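Side-chain contacts in OxyR (Porphyromonas gingivalis, PDB 3HO7), which is a redox-sensitive LysR-type transcriptional activator, represented here by its regulatory domain, and probably binds DNA through a separate domain absent from this fragment: residues E46-T49 against S50-L53; W112-D115 against E116-F120; R28-P31 against I32-K35. All blocks are in the same frame, centred on the assembly; numbering follows the deposited sequence.

Contact 1: E46-T49 against S50-L53; sequences EMQT and SRCL
The guanidinium of Arg-51 has Gln-48 CB over one face, and Met-47 CB meets the group obliquely. The Gln-48 amide is turned only 25° from the guanidinium plane. Its OE1 stays 3.6 Å from Arg-51 NH2, a loose approach. This is the N-terminal end of helix 49-58, reached from strand 40-46 by a short loop in the LysR substrate-binding domain, a periplasmic-binding-protein-like fold. Gln-48 takes the N-cap position. The arginine chain bends at chi3 (-70°), which folds the guanidinium back over the residues before the helix. Arg-51 CB and Met-47 CB are 3.6 Å apart, and Met-47 SD also lies against Arg-51 CB. On the inner side, Cys-52 SG sits 3.8 Å from Met-47 CB. Both residues also touch Ala-16 of strand 11-17, so the first turn is seated on the sheet. Thr-49 and Leu-53 run side by side, with CG2 of Thr-49 3.8 Å from CG of Leu-53. Two backbone bonds close the turn. Cys-52 N donates to Gln-48 O at 3.1 Å. Leu-53 N donates to Thr-49 O at 2.9 Å, with an N-H...O angle of 168°.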
# COMPACT_ATOMS: atom_id res chain seq x y z
N GLU A 46 9.87 2.17 -4.25
CA GLU A 46 8.70 3.02 -4.06
C GLU A 46 9.03 4.17 -3.12
O GLU A 46 9.54 3.96 -2.02
CB GLU A 46 7.52 2.21 -3.51
CG GLU A 46 6.95 1.18 -4.48
CD GLU A 46 5.65 0.57 -4.00
OE1 GLU A 46 4.81 1.30 -3.43
OE2 GLU A 46 5.46 -0.65 -4.19
N MET A 47 8.74 5.38 -3.57
CA MET A 47 8.88 6.58 -2.75
C MET A 47 7.73 7.51 -3.05
O MET A 47 7.16 7.48 -4.14
CB MET A 47 10.17 7.32 -3.09
CG MET A 47 11.44 6.50 -3.07
SD MET A 47 12.79 7.55 -3.64
CE MET A 47 14.16 6.38 -3.59
N GLN A 48 7.40 8.37 -2.09
CA GLN A 48 6.51 9.48 -2.37
C GLN A 48 7.31 10.56 -3.09
O GLN A 48 8.55 10.52 -3.12
CB GLN A 48 5.87 10.00 -1.09
CG GLN A 48 4.69 9.16 -0.62
CD GLN A 48 4.37 9.36 0.84
OE1 GLN A 48 5.24 9.75 1.63
NE2 GLN A 48 3.13 9.09 1.22
N THR A 49 6.61 11.53 -3.66
CA THR A 49 7.23 12.53 -4.54
C THR A 49 8.46 13.21 -3.93
O THR A 49 9.49 13.35 -4.59
CB THR A 49 6.22 13.60 -4.96
OG1 THR A 49 5.08 12.97 -5.56
CG2 THR A 49 6.85 14.57 -5.96
N SER A 50 8.34 13.64 -2.68
CA SER A 50 9.43 14.34 -2.02
C SER A 50 10.73 13.55 -2.10
O SER A 50 11.76 14.07 -2.53
CB SER A 50 9.07 14.62 -0.56
OG SER A 50 7.80 15.24 -0.47
N ARG A 51 10.67 12.29 -1.69
CA ARG A 51 11.84 11.41 -1.75
C ARG A 51 12.36 11.27 -3.18
O ARG A 51 13.56 11.29 -3.42
CB ARG A 51 11.52 10.03 -1.17
CG ARG A 51 11.28 10.05 0.33
CD ARG A 51 11.21 8.64 0.89
NE ARG A 51 10.00 7.93 0.48
CZ ARG A 51 8.84 8.02 1.12
NH1 ARG A 51 8.72 8.78 2.20
NH2 ARG A 51 7.79 7.34 0.67
N CYS A 52 11.44 11.12 -4.13
CA CYS A 52 11.80 11.00 -5.54
C CYS A 52 12.63 12.19 -6.00
O CYS A 52 13.71 12.02 -6.57
CB CYS A 52 10.55 10.89 -6.41
SG CYS A 52 9.70 9.31 -6.31
N LEU A 53 12.12 13.39 -5.76
CA LEU A 53 12.79 14.61 -6.20
C LEU A 53 14.14 14.77 -5.51
O LEU A 53 15.13 15.17 -6.13
CB LEU A 53 11.90 15.83 -5.95
CG LEU A 53 10.45 15.71 -6.42
CD1 LEU A 53 9.74 17.06 -6.34
CD2 LEU A 53 10.37 15.15 -7.83

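Contact 2: W112-D115 against E116-F120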
# COMPACT_ATOMS: atom_id res chain seq x y z
N TRP A 112 -12.20 9.37 2.31
CA TRP A 112 -10.82 9.03 2.61
C TRP A 112 -9.95 9.62 1.52
O TRP A 112 -10.08 9.26 0.35
CB TRP A 112 -10.64 7.51 2.66
CG TRP A 112 -11.59 6.82 3.58
CD1 TRP A 112 -12.65 6.03 3.23
CD2 TRP A 112 -11.59 6.87 5.01
NE1 TRP A 112 -13.30 5.58 4.35
CE2 TRP A 112 -12.67 6.08 5.45
CE3 TRP A 112 -10.78 7.50 5.96
CZ2 TRP A 112 -12.95 5.91 6.81
CZ3 TRP A 112 -11.06 7.33 7.29
CH2 TRP A 112 -12.14 6.53 7.71
N LEU A 113 -9.05 10.51 1.90
CA LEU A 113 -8.19 11.18 0.94
C LEU A 113 -6.73 10.90 1.21
O LEU A 113 -6.26 11.05 2.33
CB LEU A 113 -8.44 12.68 0.95
CG LEU A 113 -9.84 13.17 0.56
CD1 LEU A 113 -9.93 14.68 0.68
CD2 LEU A 113 -10.20 12.72 -0.84
N LEU A 114 -6.01 10.49 0.18
CA LEU A 114 -4.58 10.28 0.32
C LEU A 114 -3.94 11.65 0.36
O LEU A 114 -4.19 12.49 -0.50
CB LEU A 114 -4.05 9.47 -0.87
CG LEU A 114 -4.58 8.05 -1.01
CD1 LEU A 114 -4.31 7.49 -2.40
CD2 LEU A 114 -3.98 7.15 0.06
N ASP A 115 -3.10 11.87 1.35
CA ASP A 115 -2.37 13.13 1.49
C ASP A 115 -1.69 13.52 0.18
O ASP A 115 -1.80 14.67 -0.27
CB ASP A 115 -1.33 13.04 2.61
CG ASP A 115 -1.96 12.82 3.98
OD1 ASP A 115 -3.09 13.30 4.20
OD2 ASP A 115 -1.32 12.18 4.83
N GLU A 116 -0.99 12.57 -0.43
CA GLU A 116 -0.25 12.82 -1.66
C GLU A 116 -0.93 12.20 -2.88
O GLU A 116 -0.76 12.66 -4.01
CB GLU A 116 1.19 12.33 -1.53
CG GLU A 116 1.97 12.34 -2.84
CD GLU A 116 3.46 12.13 -2.62
OE1 GLU A 116 4.00 12.70 -1.65
OE2 GLU A 116 4.09 11.41 -3.42
N GLY A 117 -1.69 11.13 -2.66
CA GLY A 117 -2.41 10.48 -3.74
C GLY A 117 -3.47 11.39 -4.32
O GLY A 117 -3.64 11.46 -5.54
N HIS A 118 -4.19 12.09 -3.45
CA HIS A 118 -5.27 12.97 -3.87
C HIS A 118 -4.97 14.44 -3.63
O HIS A 118 -5.43 15.30 -4.37
CB HIS A 118 -6.57 12.61 -3.15
CG HIS A 118 -6.95 11.17 -3.28
ND1 HIS A 118 -7.19 10.36 -2.18
CD2 HIS A 118 -7.13 10.38 -4.36
CE1 HIS A 118 -7.50 9.15 -2.59
NE2 HIS A 118 -7.47 9.13 -3.91
N CYS A 119 -4.21 14.72 -2.58
CA CYS A 119 -4.02 16.09 -2.13
C CYS A 119 -2.58 16.58 -2.21
O CYS A 119 -2.16 17.41 -1.40
CB CYS A 119 -4.58 16.26 -0.72
SG CYS A 119 -6.34 15.88 -0.59
N PHE A 120 -1.82 16.08 -3.18
CA PHE A 120 -0.49 16.61 -3.42
C PHE A 120 -0.66 17.99 -4.04
O PHE A 120 -1.10 18.12 -5.18
CB PHE A 120 0.31 15.71 -4.35
CG PHE A 120 1.71 16.18 -4.59
CD1 PHE A 120 2.68 16.07 -3.60
CD2 PHE A 120 2.07 16.74 -5.81
CE1 PHE A 120 3.97 16.50 -3.82
CE2 PHE A 120 3.36 17.17 -6.04
CZ PHE A 120 4.31 17.06 -5.04
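Leu-114 N donates to His-118 ND1 at 2.6 Å, a short and nearly straight bond (170°). The donor is tilted 26° from the imidazole plane. ND1 is the acceptor, consistent with the ring proton lying on NE2. The Leu-114 side chain then covers a face of the same ring, with CD1 4.0 Å from the ring centroid in a CH-pi contact. Leu-113 CA lies at the ring edge, 3.4 Å from ND1. His-118 CG stands anti to its own carbonyl carbon (chi1 -53°), which turns the ring back toward the Leu-114 backbone. Leu-114 O is gripped twice. Cys-119 N and His-118 N each donate to it at 3.0 Å, the histidine N from above the carbonyl plane. These bonds close a compact turn in the long loop between strand 75-89 and helix 125-128 of the regulatory domain. Gly-117 packs tightly against Leu-114, its CA 3.5 Å from Leu-114 CB. Leu-113 CD1 packs 4.0 Å from Cys-119 SG, and that sulfur is in a disulfide with Cys-128. The nine-residue spacing is consistent with the peroxide-sensing disulfide of OxyR proteins, so this turn probably leads into the redox switch. Further out, His-118 NE2 is hydrogen-bonded to Phe-160 O, so both ring nitrogens are engaged and the ring's rotation is fixed. Phe-148 and Met-145 of helix 145-153 pack on Leu-114. Asp-115 OD2 accepts from Gly-142 N.

Contact 3: R28-P31 against I32-K35; sequences RVFP and IWKK
Helix 22-36 is the crossover helix of the beta-alpha-beta unit formed with strands 11-17 and 40-46. This contact spans about two of its turns, kinked where N of Arg-28 and of Pro-31 lacks a bond to the preceding turn. Val-29 and Trp-33 lie side by side. Val-29 CG2 sits over a face of the indole, 4.0 Å from the centroid of its six-membered ring and only 9° off the ring normal. The methyl stands between the backbone N and the carbonyl carbon of Val-29, a placement that directs it at the indole. Phe-30 meets the same indole obliquely, with ring planes at 32°. Its CE1 comes 3.4 Å from Trp-33 CZ3. Trp-33 N donates to Val-29 O at 2.9 Å, and the bond from Ile-32 N to that oxygen is weak. Lys-34 N donates to Phe-30 O at 3.1 Å. Trp-33 also packs on Leu-206 and Leu-209 of helix 200-211 and on Ile-42 and Val-44 of strand 40-46. Phe-30 and Pro-31 touch Gln-156 of the second subunit. The side-chain contacts among Val-29, Phe-30 and Trp-33 are apolar, which suggests that dispersion and burial dominate while main-chain bonds shape the helix.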
# COMPACT_ATOMS: atom_id res chain seq x y z
N ARG A 28 2.40 -4.30 -15.42
CA ARG A 28 2.35 -4.22 -16.88
C ARG A 28 3.74 -4.07 -17.51
O ARG A 28 3.99 -4.58 -18.60
CB ARG A 28 1.49 -3.04 -17.32
CG ARG A 28 0.05 -3.10 -16.84
CD ARG A 28 -0.59 -1.72 -16.85
NE ARG A 28 -2.04 -1.79 -16.83
CZ ARG A 28 -2.80 -1.77 -17.92
NH1 ARG A 28 -2.24 -1.67 -19.12
NH2 ARG A 28 -4.12 -1.83 -17.81
N VAL A 29 4.63 -3.38 -16.81
CA VAL A 29 5.94 -3.03 -17.37
C VAL A 29 7.00 -4.12 -17.18
O VAL A 29 7.87 -4.29 -18.04
CB VAL A 29 6.47 -1.71 -16.77
CG1 VAL A 29 5.38 -0.65 -16.79
CG2 VAL A 29 6.98 -1.93 -15.35
N PHE A 30 6.93 -4.84 -16.07
CA PHE A 30 7.97 -5.81 -15.73
C PHE A 30 8.27 -6.80 -16.86
O PHE A 30 9.43 -7.01 -17.21
CB PHE A 30 7.62 -6.54 -14.43
CG PHE A 30 8.04 -5.79 -13.20
CD1 PHE A 30 8.39 -4.45 -13.27
CD2 PHE A 30 8.06 -6.41 -11.96
CE1 PHE A 30 8.77 -3.75 -12.14
CE2 PHE A 30 8.44 -5.72 -10.82
CZ PHE A 30 8.79 -4.39 -10.91
N PRO A 31 7.22 -7.40 -17.43
CA PRO A 31 7.39 -8.31 -18.56
C PRO A 31 8.04 -7.62 -19.76
O PRO A 31 8.83 -8.23 -20.47
CB PRO A 31 5.96 -8.74 -18.90
CG PRO A 31 5.21 -8.57 -17.62
CD PRO A 31 5.82 -7.36 -16.97
N ILE A 32 7.71 -6.35 -19.97
CA ILE A 32 8.25 -5.60 -21.10
C ILE A 32 9.73 -5.28 -20.91
O ILE A 32 10.50 -5.28 -21.87
CB ILE A 32 7.45 -4.32 -21.37
CG1 ILE A 32 6.00 -4.67 -21.72
CG2 ILE A 32 8.09 -3.52 -22.49
CD1 ILE A 32 5.11 -3.46 -21.93
N TRP A 33 10.13 -5.00 -19.67
CA TRP A 33 11.53 -4.74 -19.37
C TRP A 33 12.38 -5.98 -19.64
O TRP A 33 13.43 -5.90 -20.28
CB TRP A 33 11.72 -4.32 -17.91
CG TRP A 33 11.32 -2.91 -17.62
CD1 TRP A 33 11.07 -1.92 -18.52
CD2 TRP A 33 11.16 -2.33 -16.32
NE1 TRP A 33 10.75 -0.76 -17.87
CE2 TRP A 33 10.80 -0.98 -16.52
CE3 TRP A 33 11.29 -2.81 -15.02
CZ2 TRP A 33 10.55 -0.11 -15.45
CZ3 TRP A 33 11.04 -1.95 -13.96
CH2 TRP A 33 10.68 -0.61 -14.19
N LYS A 34 11.91 -7.12 -19.14
CA LYS A 34 12.64 -8.37 -19.29
C LYS A 34 13.13 -8.55 -20.72
O LYS A 34 14.30 -8.84 -20.95
CB LYS A 34 11.76 -9.55 -18.89
CG LYS A 34 12.49 -10.88 -18.89
CD LYS A 34 13.62 -10.88 -17.88
CE LYS A 34 13.09 -10.64 -16.47
NZ LYS A 34 14.17 -10.71 -15.45
N LYS A 35 12.23 -8.36 -21.68
CA LYS A 35 12.54 -8.60 -23.08
C LYS A 35 13.28 -7.45 -23.76
O LYS A 35 14.16 -7.67 -24.60
CB LYS A 35 11.27 -8.96 -23.87
CG LYS A 35 10.13 -7.98 -23.71
CD LYS A 35 8.93 -8.38 -24.56
CE LYS A 35 8.35 -9.72 -24.13
NZ LYS A 35 9.26 -10.86 -24.43

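Contacts 1 and 2 touch, although their centres are 14 Å apart. Glu-116 OE2 lies 2.5 Å from Thr-49 N, probably a hydrogen bond to the start of helix 49-58. Thr-49 CG2 also packs 3.7 Å from Phe-120 CZ. The turn beside disulfide Cys-119–Cys-128 is thereby tied to that helix start. Contact 3 precedes both in the chain and touches neither. Its nearest atoms are about 8 Å from contact 1 and about 17 Å from contact 2, which lies across the centre of the chain. Contacts 1 and 3 both reach the second subunit: Glu-46 OE2 accepts a hydrogen bond from Ser-144 N of that subunit, and Trp-33 packs on its Thr-138.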